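Local coordinates for phosphate-specific transport system accessory protein PhoU homolog (Pseudomonas aeruginosa, PDB 4Q25) that probably takes part in regulating phosphate uptake, working as a homodimer and as a negative regulator of the Pho regulon, at residues G104-K109 against L198-R203; E122-Y127 against V178-E183; V130-S135 against D167-T172; S135-M140 against E202-H207. One frame throughout, in Å; residues are numbered along the deposited sequence.

How the contacts relate
Contacts 1, 3 and 4 touch one another in the middle of the chain; contacts 3 and 4 lie wholly in the second PhoU domain, and contact 1 brings in helix 84-120 from the first. Contacts 3 and 4 have centres about 9 Å apart, share Ser135 on helix 127-149 and together tie its successive turns to helix 153-183 and helix 188-220. Contact 1, its centre about 9 Å from that of contact 4, shares Glu202 and Arg203 with it. Contact 2 lies at the end of the molecule, about 15 Å from contact 3 between centres, where the loop before helix 127-149 meets the end of helix 153-183. Asp167 and Glu202 begin an acidic group where contacts 3 and 4 touch.

Contact 1 (G104-K109 against L198-R203); sequences GDEASK and LRSLER
Ser200 donates its hydroxyl to Glu106 OE2, with 2.7 Å between OG and OE2, and approaches that oxygen almost in line with its C-O bond. Ser200 OG stands beside its own backbone N (chi1 -66°); Trp196 O, one turn earlier, lies nearby as a weak alternative acceptor. Glu106 folds at its second torsion (chi2 -64°), which turns the carboxylate onto the serine while its CB rests 3.8 Å from Ser200 O. Lys109 brings its CB to within 3.8 Å of Ser200 OG; its chain then leads away, and NZ pairs with Asp105 OD2 at 3.1 Å, one turn back on its own helix. The helices run nearly antiparallel, 8.8 Å apart at the axes, and at Ser200, a small residue, the CA atoms of Glu106 and Ser200 come within 5.2 Å. This joins helix 84-120, in the first PhoU domain, to helix 188-220, in the second, within an all-helical fold. Glu202 faces away from 104-109 and forms a salt bridge with Arg199, which packs on Arg199 of the second subunit. Arg203 touches Glu106 only through its aliphatic base, CB lying 4.1 Å from Glu106 CD; its chain then bends away from the glutamate, the guanidinium and carboxylate planes turned 78° against each other.

Contact 2 (E122-Y127 against V178-E183); sequences ESPRGY and VTYMME
The backbone N-H of Ser123 points to Tyr127 OH, 3.0 Å from N to OH with an N-H...O angle of 155°, a bond that closes the turn whose Pro124 and Arg125 lie against Tyr180. Ser123 OG also gives a hydrogen bond to Arg125 O, modelled so short that its length is doubtful. Tyr180 is the one residue of 178-183 that meets both neighbours. Its ring extends off the helix with CG opposite the backbone N (chi1 -178°); Pro124 approaches it at the hydroxyl end, while Arg125 comes over one face, its CD offset toward the rim. Pro124 CG lies 3.3 Å from Tyr180 OH and makes an apolar touch, 3.6 Å, with Tyr180 CE2, reaching the ring obliquely. Arg125 spreads one face of its guanidinium over Tyr180 CD1, 3.6 Å from CZ to CD1, with NH1 3.6 Å from CE1; the two planes are inclined by 37°, so the groups overlap without lying parallel. Bends at the second and third torsions carry the arginine chain across the tyrosine, and Arg125 also packs on Glu176 and Leu177. Glu183 adds an opposite charge in the neighbourhood, its OE1 still 5.0 Å from Arg125 NH2. On other flanks of 178-183, Val178 and Met181 pack on Leu192 of the second subunit. Gly126, with a positive phi, holds the N-cap position of helix 127-149. The whole is an interhelical connection of a helix bundle, folded over the C-terminal turns of helix 153-183.

Contact 3 (V130-S135 against D167-T172); sequences VRHIGS and DREYKT
The His132 ring meets Glu169 at its edge: NE2 donates to OE2 at 2.7 Å, with the acceptor tilted 26° from the ring plane. The ring and carboxylate planes stand 56° apart, and the imidazole comes to the oxygen from above the carboxylate plane. The bond is bent, its N-H...O angle being 137°. His132 reaches out with CG opposite its backbone N, while Glu169 stretches straight toward helix 127-149. The other carboxylate oxygen, OE1, probably accepts a hydrogen bond from Gln136 NE2, one turn beyond His132, at a separation too short to be trusted in detail. The histidine N-H could by itself favour the ionised carboxylate. Beneath this polar layer Ile133 runs alongside the glutamate chain in the opposite sense. Its CG1 is 3.7 Å from Glu169 OE1, and its CD1 rests against the backbone at Tyr170 N, 3.9 Å away. The Tyr170 ring leads off to pack on Arg199 and Glu202 of helix 188-220 and on Trp196 of the second subunit. With axes 10.6 Å apart and directions close to antiparallel, helices 127-149 and 153-183 make an alpha-alpha hairpin, here with a solvent-side His-carboxylate bond above an apolar inner seam.

Contact 4 (S135-M140 against E202-H207); sequences SQVQKM and ERIGDH
Two near-parallel helices of a three-helix bundle, 127-149 and 188-220, meet here, with helix 153-183 running between them in sequence; Val137 of the first lies against Ile204 and Gly205 of the second. The axes are 8.6 Å apart and cross at only 20°, and the CA atoms of Val137 and Gly205 approach to 4.9 Å. At Gly205 the backbone itself, N and O, is what Val137 and Met140 meet. Val137 makes the closest approach: with CG1 opposite its backbone N (chi1 175°), this methyl reaches the neighbouring helix, 3.0 Å from Gly205 N and 3.2 Å from Ile204 CG2. Val137 CG1 also lies 3.1 Å from Leu201 O on the preceding turn. All three separations are shorter than ordinary van der Waals contact and are doubtful in detail. The side chains of Val137 and Ile204 meet nearly at right angles, CG1 also lying 3.5 Å from Ile204 CB. One turn on, Met140 turns its terminal methyl back at the last torsion, placing CE 3.3 Å from Gly205 O. Val166 of helix 153-183 packs on both Val137 and Met140, and Ile204 continues onto Ile103 and Glu106 of helix 84-120. Asp206 takes a weak salt bridge from Arg203 NH2 to its OD2, and its OD1 lies close to Asp163 and Asp167. Glu202 to Asp206 and Asp163 to Asp167 each fit the E(D)XXXD signature of the PhoU family, whose acidic residues bind metal in some relatives.

Contact 1 (G104-K109 against L198-R203)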
loop_
_atom_site.group_PDB
_atom_site.type_symbol
_atom_site.label_atom_id
_atom_site.label_comp_id
_atom_site.label_asym_id
_atom_site.label_seq_id
_atom_site.Cartn_x
_atom_site.Cartn_y
_atom_site.Cartn_z
ATOM N N GLY A 104 6.726 -1.030 -7.242
ATOM C CA GLY A 104 6.976 -0.106 -8.348
ATOM C C GLY A 104 6.468 1.296 -8.052
ATOM O O GLY A 104 7.138 2.302 -8.356
ATOM N N ASP A 105 5.295 1.384 -7.438
ATOM C CA ASP A 105 4.793 2.670 -7.032
ATOM C C ASP A 105 5.677 3.344 -5.953
ATOM O O ASP A 105 5.914 4.536 -6.022
ATOM C CB ASP A 105 3.356 2.572 -6.529
ATOM C CG ASP A 105 2.763 3.940 -6.240
ATOM O OD1 ASP A 105 2.743 4.830 -7.146
ATOM O OD2 ASP A 105 2.344 4.134 -5.087
ATOM N N GLU A 106 6.158 2.577 -4.971
ATOM C CA GLU A 106 7.034 3.138 -3.963
ATOM C C GLU A 106 8.364 3.585 -4.590
ATOM O O GLU A 106 8.899 4.589 -4.201
ATOM C CB GLU A 106 7.302 2.139 -2.831
ATOM C CG GLU A 106 6.084 1.773 -1.994
ATOM C CD GLU A 106 5.493 2.942 -1.222
ATOM O OE1 GLU A 106 4.316 2.826 -0.806
ATOM O OE2 GLU A 106 6.176 3.977 -1.019
ATOM N N ALA A 107 8.889 2.802 -5.530
ATOM C CA ALA A 107 10.101 3.155 -6.227
ATOM C C ALA A 107 9.921 4.512 -6.853
ATOM O O ALA A 107 10.832 5.339 -6.863
ATOM C CB ALA A 107 10.426 2.148 -7.309
ATOM N N SER A 108 8.736 4.714 -7.399
ATOM C CA SER A 108 8.429 5.894 -8.157
ATOM C C SER A 108 8.298 7.111 -7.219
ATOM O O SER A 108 8.714 8.219 -7.591
ATOM C CB SER A 108 7.209 5.666 -9.067
ATOM O OG SER A 108 6.805 6.857 -9.650
ATOM N N LYS A 109 7.786 6.900 -6.013
ATOM C CA LYS A 109 7.852 7.934 -4.974
ATOM C C LYS A 109 9.289 8.305 -4.559
ATOM O O LYS A 109 9.572 9.482 -4.321
ATOM C CB LYS A 109 7.073 7.552 -3.731
ATOM C CG LYS A 109 5.583 7.356 -3.967
ATOM C CD LYS A 109 4.895 7.006 -2.651
ATOM C CE LYS A 109 3.601 6.237 -2.863
ATOM N NZ LYS A 109 2.746 6.917 -3.856
ATOM N N LEU A 198 13.029 6.774 2.720
ATOM C CA LEU A 198 13.240 5.631 3.638
ATOM C C LEU A 198 11.955 4.867 3.966
ATOM O O LEU A 198 11.974 3.647 4.017
ATOM C CB LEU A 198 13.888 6.080 4.956
ATOM C CG LEU A 198 15.350 6.499 4.843
ATOM C CD1 LEU A 198 15.791 7.210 6.087
ATOM C CD2 LEU A 198 16.256 5.315 4.617
ATOM N N ARG A 199 10.849 5.572 4.161
ATOM C CA ARG A 199 9.565 4.939 4.432
ATOM C C ARG A 199 9.093 4.114 3.235
ATOM O O ARG A 199 8.628 2.979 3.400
ATOM C CB ARG A 199 8.535 5.996 4.840
ATOM C CG ARG A 199 7.109 5.493 4.988
ATOM C CD ARG A 199 6.955 4.676 6.255
ATOM N NE ARG A 199 5.829 3.745 6.182
ATOM C CZ ARG A 199 5.538 2.854 7.129
ATOM N NH1 ARG A 199 6.289 2.753 8.224
ATOM N NH2 ARG A 199 4.494 2.066 6.989
ATOM N N SER A 200 9.218 4.662 2.033
ATOM C CA SER A 200 9.008 3.889 0.809
ATOM C C SER A 200 9.954 2.666 0.671
ATOM O O SER A 200 9.560 1.608 0.207
ATOM C CB SER A 200 9.166 4.794 -0.432
ATOM O OG SER A 200 8.140 5.797 -0.517
ATOM N N LEU A 201 11.222 2.812 1.023
ATOM C CA LEU A 201 12.106 1.636 0.966
ATOM C C LEU A 201 11.659 0.540 1.988
ATOM O O LEU A 201 11.669 -0.639 1.696
ATOM C CB LEU A 201 13.565 2.061 1.172
ATOM C CG LEU A 201 14.153 2.896 0.029
ATOM C CD1 LEU A 201 15.558 3.378 0.365
ATOM C CD2 LEU A 201 14.167 2.114 -1.270
ATOM N N GLU A 202 11.235 0.950 3.165
ATOM C CA GLU A 202 10.736 0.032 4.161
ATOM C C GLU A 202 9.506 -0.713 3.656
ATOM O O GLU A 202 9.369 -1.908 3.880
ATOM C CB GLU A 202 10.385 0.765 5.450
ATOM C CG GLU A 202 9.945 -0.185 6.534
ATOM C CD GLU A 202 9.518 0.483 7.821
ATOM O OE1 GLU A 202 9.604 -0.180 8.873
ATOM O OE2 GLU A 202 9.078 1.646 7.790
ATOM N N ARG A 203 8.613 0.001 2.978
ATOM C CA ARG A 203 7.447 -0.615 2.402
ATOM C C ARG A 203 7.823 -1.578 1.291
ATOM O O ARG A 203 7.229 -2.632 1.134
ATOM C CB ARG A 203 6.512 0.438 1.854
ATOM C CG ARG A 203 5.809 1.294 2.902
ATOM C CD ARG A 203 4.374 0.866 3.050
ATOM N NE ARG A 203 4.222 -0.394 3.776
ATOM C CZ ARG A 203 3.228 -1.270 3.599
ATOM N NH1 ARG A 203 2.264 -1.084 2.674
ATOM N NH2 ARG A 203 3.222 -2.374 4.340
#

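Contact 2 (E122-Y127 against V178-E183)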
loop_
_atom_site.group_PDB
_atom_site.type_symbol
_atom_site.label_atom_id
_atom_site.label_comp_id
_atom_site.label_asym_id
_atom_site.label_seq_id
_atom_site.Cartn_x
_atom_site.Cartn_y
_atom_site.Cartn_z
ATOM N N GLU A 122 21.127 18.979 -1.210
ATOM C CA GLU A 122 21.182 17.737 -0.519
ATOM C C GLU A 122 20.894 17.859 0.983
ATOM O O GLU A 122 21.046 18.924 1.603
ATOM C CB GLU A 122 22.462 16.960 -0.848
ATOM C CG GLU A 122 23.765 17.611 -0.500
ATOM C CD GLU A 122 24.881 17.037 -1.344
ATOM O OE1 GLU A 122 25.362 15.930 -1.021
ATOM O OE2 GLU A 122 25.269 17.686 -2.331
ATOM N N SER A 123 20.353 16.784 1.534
ATOM C CA SER A 123 20.115 16.689 2.973
ATOM C C SER A 123 21.506 16.653 3.610
ATOM O O SER A 123 22.444 16.133 3.027
ATOM C CB SER A 123 19.355 15.412 3.299
ATOM O OG SER A 123 19.126 15.219 4.677
ATOM N N PRO A 124 21.657 17.233 4.795
ATOM C CA PRO A 124 22.940 17.057 5.484
ATOM C C PRO A 124 23.036 15.700 6.173
ATOM O O PRO A 124 24.105 15.330 6.640
ATOM C CB PRO A 124 22.977 18.206 6.492
ATOM C CG PRO A 124 21.560 18.658 6.633
ATOM C CD PRO A 124 20.727 18.100 5.517
ATOM N N ARG A 125 21.938 14.937 6.180
ATOM C CA ARG A 125 21.929 13.620 6.777
ATOM C C ARG A 125 21.128 12.645 5.928
ATOM O O ARG A 125 20.201 13.046 5.229
ATOM C CB ARG A 125 21.289 13.721 8.169
ATOM C CG ARG A 125 22.072 13.086 9.290
ATOM C CD ARG A 125 23.337 13.856 9.623
ATOM N NE ARG A 125 23.614 13.790 11.054
ATOM C CZ ARG A 125 24.461 14.595 11.683
ATOM N NH1 ARG A 125 25.143 15.516 10.996
ATOM N NH2 ARG A 125 24.638 14.464 12.995
ATOM N N GLY A 126 21.503 11.359 5.985
ATOM C CA GLY A 126 20.627 10.263 5.567
ATOM C C GLY A 126 20.997 9.445 4.336
ATOM O O GLY A 126 20.364 8.447 4.055
ATOM N N TYR A 127 21.999 9.861 3.590
ATOM C CA TYR A 127 22.295 9.195 2.336
ATOM C C TYR A 127 22.867 7.788 2.518
ATOM O O TYR A 127 22.549 6.856 1.727
ATOM C CB TYR A 127 23.212 10.073 1.463
ATOM C CG TYR A 127 22.492 11.285 0.945
ATOM C CD1 TYR A 127 21.639 11.189 -0.152
ATOM C CD2 TYR A 127 22.621 12.521 1.561
ATOM C CE1 TYR A 127 20.947 12.283 -0.622
ATOM C CE2 TYR A 127 21.939 13.625 1.081
ATOM C CZ TYR A 127 21.092 13.504 -0.002
ATOM O OH TYR A 127 20.422 14.621 -0.471
ATOM N N VAL A 178 15.065 12.721 12.856
ATOM C CA VAL A 178 14.184 13.628 13.624
ATOM C C VAL A 178 15.028 14.508 14.587
ATOM O O VAL A 178 14.959 15.735 14.533
ATOM C CB VAL A 178 13.046 12.877 14.352
ATOM C CG1 VAL A 178 12.278 13.791 15.311
ATOM C CG2 VAL A 178 12.062 12.306 13.336
ATOM N N THR A 179 15.891 13.894 15.395
ATOM C CA THR A 179 16.681 14.662 16.371
ATOM C C THR A 179 17.560 15.655 15.625
ATOM O O THR A 179 17.751 16.793 16.071
ATOM C CB THR A 179 17.518 13.764 17.322
ATOM O OG1 THR A 179 18.438 12.987 16.571
ATOM C CG2 THR A 179 16.615 12.777 18.086
ATOM N N TYR A 180 18.052 15.261 14.448
ATOM C CA TYR A 180 18.816 16.205 13.638
ATOM C C TYR A 180 17.979 17.392 13.139
ATOM O O TYR A 180 18.458 18.528 13.158
ATOM C CB TYR A 180 19.516 15.541 12.467
ATOM C CG TYR A 180 20.318 16.552 11.723
ATOM C CD1 TYR A 180 21.626 16.838 12.084
ATOM C CD2 TYR A 180 19.762 17.266 10.677
ATOM C CE1 TYR A 180 22.370 17.781 11.403
ATOM C CE2 TYR A 180 20.490 18.229 10.025
ATOM C CZ TYR A 180 21.786 18.483 10.396
ATOM O OH TYR A 180 22.480 19.446 9.709
ATOM N N MET A 181 16.741 17.138 12.704
ATOM C CA MET A 181 15.835 18.230 12.287
ATOM C C MET A 181 15.652 19.268 13.390
ATOM O O MET A 181 15.517 20.456 13.109
ATOM C CB MET A 181 14.447 17.731 11.905
ATOM C CG MET A 181 14.414 17.105 10.538
ATOM S SD MET A 181 12.756 16.845 9.907
ATOM C CE MET A 181 12.204 15.517 10.988
ATOM N N MET A 182 15.637 18.817 14.633
ATOM C CA MET A 182 15.376 19.712 15.754
ATOM C C MET A 182 16.592 20.593 16.026
ATOM O O MET A 182 16.453 21.719 16.428
ATOM C CB MET A 182 14.979 18.901 16.969
ATOM C CG MET A 182 13.754 18.036 16.698
ATOM S SD MET A 182 13.147 17.234 18.174
ATOM C CE MET A 182 12.711 18.710 19.112
ATOM N N GLU A 183 17.770 20.076 15.716
ATOM C CA GLU A 183 19.008 20.811 15.823
ATOM C C GLU A 183 19.192 21.798 14.667
ATOM O O GLU A 183 19.747 22.876 14.868
ATOM C CB GLU A 183 20.174 19.827 15.858
ATOM C CG GLU A 183 21.569 20.442 15.767
ATOM C CD GLU A 183 22.669 19.426 15.450
ATOM O OE1 GLU A 183 22.354 18.231 15.281
ATOM O OE2 GLU A 183 23.861 19.814 15.355
#

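Contact 3 (V130-S135 against D167-T172)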
loop_
_atom_site.group_PDB
_atom_site.type_symbol
_atom_site.label_atom_id
_atom_site.label_comp_id
_atom_site.label_asym_id
_atom_site.label_seq_id
_atom_site.Cartn_x
_atom_site.Cartn_y
_atom_site.Cartn_z
ATOM N N VAL A 130 19.875 5.620 3.372
ATOM C CA VAL A 130 19.069 5.342 2.195
ATOM C C VAL A 130 19.732 4.253 1.349
ATOM O O VAL A 130 19.095 3.295 0.962
ATOM C CB VAL A 130 18.865 6.597 1.311
ATOM C CG1 VAL A 130 18.341 6.204 -0.066
ATOM C CG2 VAL A 130 17.903 7.548 1.978
ATOM N N ARG A 131 21.004 4.413 1.053
ATOM C CA ARG A 131 21.728 3.431 0.248
ATOM C C ARG A 131 21.741 2.061 0.913
ATOM O O ARG A 131 21.551 1.062 0.264
ATOM C CB ARG A 131 23.158 3.903 -0.017
ATOM C CG ARG A 131 24.105 2.859 -0.603
ATOM C CD ARG A 131 23.679 2.416 -1.978
ATOM N NE ARG A 131 24.050 3.403 -2.986
ATOM C CZ ARG A 131 23.537 3.508 -4.205
ATOM N NH1 ARG A 131 22.582 2.696 -4.624
ATOM N NH2 ARG A 131 23.999 4.445 -5.006
ATOM N N HIS A 132 21.953 2.030 2.213
ATOM C CA HIS A 132 22.021 0.783 2.947
ATOM C C HIS A 132 20.696 0.028 2.990
ATOM O O HIS A 132 20.640 -1.168 2.682
ATOM C CB HIS A 132 22.499 1.058 4.366
ATOM C CG HIS A 132 22.500 -0.149 5.236
ATOM N ND1 HIS A 132 23.089 -1.332 4.845
ATOM C CD2 HIS A 132 21.986 -0.367 6.469
ATOM C CE1 HIS A 132 22.938 -2.230 5.802
ATOM N NE2 HIS A 132 22.262 -1.676 6.793
ATOM N N ILE A 133 19.637 0.718 3.385
ATOM C CA ILE A 133 18.300 0.124 3.423
ATOM C C ILE A 133 17.825 -0.233 2.012
ATOM O O ILE A 133 17.266 -1.305 1.765
ATOM C CB ILE A 133 17.339 1.070 4.161
ATOM C CG1 ILE A 133 17.744 1.126 5.625
ATOM C CG2 ILE A 133 15.901 0.626 4.002
ATOM C CD1 ILE A 133 16.900 2.004 6.502
ATOM N N GLY A 134 18.120 0.637 1.056
ATOM C CA GLY A 134 17.719 0.402 -0.322
ATOM C C GLY A 134 18.339 -0.838 -0.942
ATOM O O GLY A 134 17.703 -1.550 -1.743
ATOM N N SER A 135 19.601 -1.092 -0.619
ATOM C CA SER A 135 20.291 -2.215 -1.242
ATOM C C SER A 135 19.808 -3.513 -0.617
ATOM O O SER A 135 19.704 -4.530 -1.281
ATOM C CB SER A 135 21.808 -2.086 -1.130
ATOM O OG SER A 135 22.164 -2.010 0.221
ATOM N N ASP A 167 12.978 -3.049 9.180
ATOM C CA ASP A 167 12.102 -2.125 9.915
ATOM C C ASP A 167 12.841 -1.534 11.122
ATOM O O ASP A 167 12.618 -0.384 11.498
ATOM C CB ASP A 167 10.794 -2.801 10.352
ATOM C CG ASP A 167 9.973 -3.359 9.166
ATOM O OD1 ASP A 167 10.150 -2.912 8.009
ATOM O OD2 ASP A 167 9.135 -4.271 9.374
ATOM N N ARG A 168 13.732 -2.327 11.706
ATOM C CA ARG A 168 14.536 -1.891 12.837
ATOM C C ARG A 168 15.512 -0.787 12.424
ATOM O O ARG A 168 15.621 0.246 13.091
ATOM C CB ARG A 168 15.321 -3.073 13.424
ATOM C CG ARG A 168 15.770 -2.836 14.844
ATOM C CD ARG A 168 16.909 -3.760 15.273
ATOM N NE ARG A 168 17.572 -3.230 16.472
ATOM C CZ ARG A 168 18.536 -3.851 17.148
ATOM N NH1 ARG A 168 18.978 -5.039 16.761
ATOM N NH2 ARG A 168 19.065 -3.271 18.219
ATOM N N GLU A 169 16.231 -1.015 11.336
ATOM C CA GLU A 169 17.093 0.006 10.749
ATOM C C GLU A 169 16.345 1.310 10.390
ATOM O O GLU A 169 16.866 2.415 10.564
ATOM C CB GLU A 169 17.720 -0.542 9.479
ATOM C CG GLU A 169 18.752 -1.624 9.709
ATOM C CD GLU A 169 19.289 -2.152 8.427
ATOM O OE1 GLU A 169 18.616 -2.029 7.365
ATOM O OE2 GLU A 169 20.404 -2.686 8.467
ATOM N N TYR A 170 15.130 1.174 9.883
ATOM C CA TYR A 170 14.325 2.319 9.556
ATOM C C TYR A 170 14.046 3.163 10.817
ATOM O O TYR A 170 14.210 4.383 10.796
ATOM C CB TYR A 170 13.016 1.916 8.862
ATOM C CG TYR A 170 12.034 3.066 8.790
ATOM C CD1 TYR A 170 12.179 4.063 7.839
ATOM C CD2 TYR A 170 11.000 3.192 9.722
ATOM C CE1 TYR A 170 11.321 5.152 7.800
ATOM C CE2 TYR A 170 10.123 4.260 9.688
ATOM C CZ TYR A 170 10.286 5.242 8.721
ATOM O OH TYR A 170 9.432 6.312 8.670
ATOM N N LYS A 171 13.641 2.526 11.910
ATOM C CA LYS A 171 13.291 3.271 13.126
ATOM C C LYS A 171 14.501 3.983 13.732
ATOM O O LYS A 171 14.346 5.075 14.268
ATOM C CB LYS A 171 12.605 2.373 14.157
ATOM C CG LYS A 171 11.230 1.896 13.715
ATOM C CD LYS A 171 10.530 1.044 14.771
ATOM C CE LYS A 171 9.050 0.911 14.448
ATOM N NZ LYS A 171 8.287 0.155 15.490
ATOM N N THR A 172 15.698 3.408 13.610
ATOM C CA THR A 172 16.903 4.050 14.157
ATOM C C THR A 172 17.344 5.195 13.240
ATOM O O THR A 172 17.862 6.216 13.712
ATOM C CB THR A 172 18.111 3.084 14.478
ATOM O OG1 THR A 172 18.548 2.373 13.315
ATOM C CG2 THR A 172 17.782 2.063 15.568
#

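Contact 4 (S135-M140 against E202-H207)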
loop_
_atom_site.group_PDB
_atom_site.type_symbol
_atom_site.label_atom_id
_atom_site.label_comp_id
_atom_site.label_asym_id
_atom_site.label_seq_id
_atom_site.Cartn_x
_atom_site.Cartn_y
_atom_site.Cartn_z
ATOM N N SER A 135 19.601 -1.092 -0.619
ATOM C CA SER A 135 20.291 -2.215 -1.242
ATOM C C SER A 135 19.808 -3.513 -0.617
ATOM O O SER A 135 19.704 -4.530 -1.281
ATOM C CB SER A 135 21.808 -2.086 -1.130
ATOM O OG SER A 135 22.164 -2.010 0.221
ATOM N N GLN A 136 19.491 -3.454 0.662
ATOM C CA GLN A 136 18.953 -4.602 1.359
ATOM C C GLN A 136 17.576 -4.991 0.842
ATOM O O GLN A 136 17.309 -6.139 0.517
ATOM C CB GLN A 136 18.854 -4.289 2.824
ATOM C CG GLN A 136 20.194 -4.350 3.549
ATOM C CD GLN A 136 20.089 -3.832 4.964
ATOM O OE1 GLN A 136 20.653 -4.406 5.874
ATOM N NE2 GLN A 136 19.349 -2.761 5.157
ATOM N N VAL A 137 16.717 -3.999 0.745
ATOM C CA VAL A 137 15.332 -4.194 0.350
ATOM C C VAL A 137 15.239 -4.611 -1.132
ATOM O O VAL A 137 14.371 -5.373 -1.522
ATOM C CB VAL A 137 14.610 -2.881 0.677
ATOM C CG1 VAL A 137 13.171 -2.875 0.213
ATOM C CG2 VAL A 137 14.886 -2.418 2.107
ATOM N N GLN A 138 16.159 -4.132 -1.949
ATOM C CA GLN A 138 16.270 -4.598 -3.314
ATOM C C GLN A 138 16.672 -6.069 -3.311
ATOM O O GLN A 138 16.169 -6.833 -4.138
ATOM C CB GLN A 138 17.293 -3.783 -4.083
ATOM C CG GLN A 138 17.456 -4.164 -5.570
ATOM C CD GLN A 138 18.464 -3.261 -6.268
ATOM O OE1 GLN A 138 18.497 -2.060 -6.020
ATOM N NE2 GLN A 138 19.318 -3.834 -7.119
ATOM N N LYS A 139 17.572 -6.456 -2.398
ATOM C CA LYS A 139 17.974 -7.855 -2.263
ATOM C C LYS A 139 16.794 -8.725 -1.856
ATOM O O LYS A 139 16.528 -9.723 -2.475
ATOM C CB LYS A 139 19.143 -8.072 -1.286
ATOM C CG LYS A 139 19.854 -9.411 -1.564
ATOM C CD LYS A 139 20.986 -9.739 -0.594
ATOM C CE LYS A 139 21.851 -10.917 -1.094
ATOM N NZ LYS A 139 23.285 -10.859 -0.643
ATOM N N MET A 140 16.089 -8.319 -0.825
ATOM C CA MET A 140 14.827 -8.961 -0.439
ATOM C C MET A 140 13.884 -9.194 -1.621
ATOM O O MET A 140 13.254 -10.243 -1.695
ATOM C CB MET A 140 14.107 -8.139 0.613
ATOM C CG MET A 140 14.814 -8.133 1.954
ATOM S SD MET A 140 13.998 -7.117 3.175
ATOM C CE MET A 140 12.487 -8.018 3.437
ATOM N N GLU A 202 11.235 0.950 3.165
ATOM C CA GLU A 202 10.736 0.032 4.161
ATOM C C GLU A 202 9.506 -0.713 3.656
ATOM O O GLU A 202 9.369 -1.908 3.880
ATOM C CB GLU A 202 10.385 0.765 5.450
ATOM C CG GLU A 202 9.945 -0.185 6.534
ATOM C CD GLU A 202 9.518 0.483 7.821
ATOM O OE1 GLU A 202 9.604 -0.180 8.873
ATOM O OE2 GLU A 202 9.078 1.646 7.790
ATOM N N ARG A 203 8.613 0.001 2.978
ATOM C CA ARG A 203 7.447 -0.615 2.402
ATOM C C ARG A 203 7.823 -1.578 1.291
ATOM O O ARG A 203 7.229 -2.632 1.134
ATOM C CB ARG A 203 6.512 0.438 1.854
ATOM C CG ARG A 203 5.809 1.294 2.902
ATOM C CD ARG A 203 4.374 0.866 3.050
ATOM N NE ARG A 203 4.222 -0.394 3.776
ATOM C CZ ARG A 203 3.228 -1.270 3.599
ATOM N NH1 ARG A 203 2.264 -1.084 2.674
ATOM N NH2 ARG A 203 3.222 -2.374 4.340
ATOM N N ILE A 204 8.807 -1.218 0.493
ATOM C CA ILE A 204 9.275 -2.161 -0.512
ATOM C C ILE A 204 9.716 -3.504 0.139
ATOM O O ILE A 204 9.420 -4.568 -0.371
ATOM C CB ILE A 204 10.361 -1.529 -1.358
ATOM C CG1 ILE A 204 9.719 -0.461 -2.247
ATOM C CG2 ILE A 204 11.079 -2.569 -2.216
ATOM C CD1 ILE A 204 10.718 0.402 -2.975
ATOM N N GLY A 205 10.377 -3.422 1.281
ATOM C CA GLY A 205 10.766 -4.598 2.026
ATOM C C GLY A 205 9.588 -5.322 2.638
ATOM O O GLY A 205 9.584 -6.540 2.670
ATOM N N ASP A 206 8.603 -4.581 3.150
ATOM C CA ASP A 206 7.357 -5.206 3.610
ATOM C C ASP A 206 6.701 -6.009 2.486
ATOM O O ASP A 206 6.274 -7.121 2.725
ATOM C CB ASP A 206 6.378 -4.177 4.152
ATOM C CG ASP A 206 6.864 -3.510 5.400
ATOM O OD1 ASP A 206 7.930 -3.900 5.949
ATOM O OD2 ASP A 206 6.182 -2.549 5.801
ATOM N N HIS A 207 6.663 -5.478 1.258
ATOM C CA HIS A 207 6.058 -6.211 0.139
ATOM C C HIS A 207 6.884 -7.420 -0.365
ATOM O O HIS A 207 6.338 -8.416 -0.834
ATOM C CB HIS A 207 5.747 -5.272 -1.024
ATOM C CG HIS A 207 4.633 -4.316 -0.741
ATOM N ND1 HIS A 207 3.313 -4.695 -0.760
ATOM C CD2 HIS A 207 4.643 -2.988 -0.473
ATOM C CE1 HIS A 207 2.561 -3.645 -0.488
ATOM N NE2 HIS A 207 3.351 -2.605 -0.287
#